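Local coordinates for short-chain type dehydrogenase/reductase (Mycobacterium ulcerans, PDB 3SVT), which probably catalyses an NAD(P)-dependent oxidation or reduction, as other short-chain dehydrogenases/reductases do, at residues Arg80-Asp83 and Ala84-Trp88. Sequence-based numbering, arbitrary orientation.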
loop_
_atom_site.group_PDB
_atom_site.type_symbol
_atom_site.label_atom_id
_atom_site.label_comp_id
_atom_site.label_asym_id
_atom_site.label_seq_id
_atom_site.Cartn_x
_atom_site.Cartn_y
_atom_site.Cartn_z
ATOM N N ARG B 80 -6.210 -26.394 23.242
ATOM C CA ARG B 80 -7.100 -27.527 23.536
ATOM C C ARG B 80 -8.226 -27.626 22.517
ATOM O O ARG B 80 -8.567 -28.709 22.062
ATOM C CB ARG B 80 -7.729 -27.388 24.905
ATOM C CG ARG B 80 -6.844 -27.811 26.038
ATOM C CD ARG B 80 -7.694 -28.074 27.251
ATOM N NE ARG B 80 -7.080 -27.623 28.495
ATOM C CZ ARG B 80 -5.960 -28.125 29.028
ATOM N NH1 ARG B 80 -5.266 -29.088 28.415
ATOM N NH2 ARG B 80 -5.517 -27.639 30.184
ATOM N N ALA B 81 -8.779 -26.471 22.179
ATOM C CA ALA B 81 -9.824 -26.361 21.193
ATOM C C ALA B 81 -9.340 -26.808 19.837
ATOM O O ALA B 81 -10.068 -27.456 19.100
ATOM C CB ALA B 81 -10.315 -24.910 21.137
ATOM N N VAL B 82 -8.109 -26.450 19.485
ATOM C CA VAL B 82 -7.549 -26.890 18.220
ATOM C C VAL B 82 -7.322 -28.417 18.203
ATOM O O VAL B 82 -7.550 -29.043 17.202
ATOM C CB VAL B 82 -6.251 -26.149 17.892
ATOM C CG1 VAL B 82 -5.590 -26.763 16.694
ATOM C CG2 VAL B 82 -6.542 -24.616 17.654
ATOM N N ASP B 83 -6.856 -28.989 19.303
ATOM C CA ASP B 83 -6.736 -30.463 19.438
ATOM C C ASP B 83 -8.076 -31.139 19.202
ATOM O O ASP B 83 -8.174 -32.107 18.466
ATOM C CB ASP B 83 -6.275 -30.872 20.845
ATOM C CG ASP B 83 -4.879 -30.379 21.187
ATOM O OD1 ASP B 83 -4.092 -30.097 20.272
ATOM O OD2 ASP B 83 -4.562 -30.299 22.394
ATOM N N ALA B 84 -9.098 -30.616 19.851
ATOM C CA ALA B 84 -10.433 -31.203 19.785
ATOM C C ALA B 84 -11.001 -31.165 18.381
ATOM O O ALA B 84 -11.523 -32.146 17.906
ATOM C CB ALA B 84 -11.355 -30.476 20.721
ATOM N N VAL B 85 -10.899 -30.028 17.698
ATOM C CA VAL B 85 -11.463 -29.975 16.361
ATOM C C VAL B 85 -10.724 -30.890 15.383
ATOM O O VAL B 85 -11.320 -31.452 14.501
ATOM C CB VAL B 85 -11.576 -28.571 15.808
ATOM C CG1 VAL B 85 -10.206 -27.938 15.582
ATOM C CG2 VAL B 85 -12.376 -28.627 14.506
ATOM N N THR B 86 -9.420 -31.030 15.565
ATOM C CA THR B 86 -8.599 -31.869 14.721
ATOM C C THR B 86 -8.827 -33.366 14.982
ATOM O O THR B 86 -8.858 -34.183 14.059
ATOM C CB THR B 86 -7.126 -31.527 14.965
ATOM O OG1 THR B 86 -6.936 -30.113 14.789
ATOM C CG2 THR B 86 -6.227 -32.311 14.018
ATOM N N ALA B 87 -8.975 -33.707 16.256
ATOM C CA ALA B 87 -9.242 -35.073 16.683
ATOM C C ALA B 87 -10.631 -35.540 16.233
ATOM O O ALA B 87 -10.880 -36.749 16.139
ATOM C CB ALA B 87 -9.104 -35.186 18.197
ATOM N N TRP B 88 -11.519 -34.588 15.941
ATOM C CA TRP B 88 -12.904 -34.909 15.586
ATOM C C TRP B 88 -12.962 -35.931 14.446
ATOM O O TRP B 88 -13.538 -36.999 14.601
ATOM C CB TRP B 88 -13.634 -33.632 15.191
ATOM C CG TRP B 88 -15.144 -33.720 15.033
ATOM C CD1 TRP B 88 -15.944 -34.831 15.140
ATOM C CD2 TRP B 88 -16.022 -32.632 14.707
ATOM N NE1 TRP B 88 -17.264 -34.485 14.918
ATOM C CE2 TRP B 88 -17.334 -33.142 14.653
ATOM C CE3 TRP B 88 -15.826 -31.268 14.481
ATOM C CZ2 TRP B 88 -18.437 -32.335 14.369
ATOM C CZ3 TRP B 88 -16.938 -30.465 14.202
ATOM C CH2 TRP B 88 -18.214 -31.000 14.151
#
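With chi1 at -54°, Thr86 places OG1 anti to its own carbonyl carbon and beside its backbone N, which turns the hydroxyl back along the helix to Val82 O; Val82, with chi1 172°, holds CG1 anti to its backbone N, beside its carbonyl carbon, on the same flank. This is the intrahelical threonine hydrogen bond to the carbonyl four residues earlier, here on helix 75-89, which follows strand 64-69 and packs against the parallel sheet of the Rossmann-type SDR fold. The hydroxyl is the donor, since Val82 O can only accept, and Thr86 OG1 lies 2.7 Å from Val82 O. Val82 O also takes the ordinary helical bond from Thr86 N, at 3.2 Å. The two donors reach it from opposite faces of the carbonyl plane, OG1 tilted by 25°, which leaves room for both bonds on one oxygen. Beside this bifurcated acceptor the two side chains run alongside each other, Val82 CG1 lying 4.1 Å from Thr86 OG1, and both rest on Glu137 of helix 113-140.

Regular i to i+4 bonding continues on either side in sequence: Val85 N donates to Ala81 O at 3.0 Å and Ala87 N to Asp83 O at 2.8 Å. Ala81, Ala84 and Val85 turn their side chains to strand 37-42, where Met39 meets both Ala84 and Val85, while Asp83 and Ala87 lie on the exposed side. Trp88, one turn after Ala84, makes a cation-pi contact with Arg66. The methyl branch of Val85 that sits between its backbone N and carbonyl carbon also bears on the bifurcated acceptor: CG1 lies 3.3 Å from Val82 O.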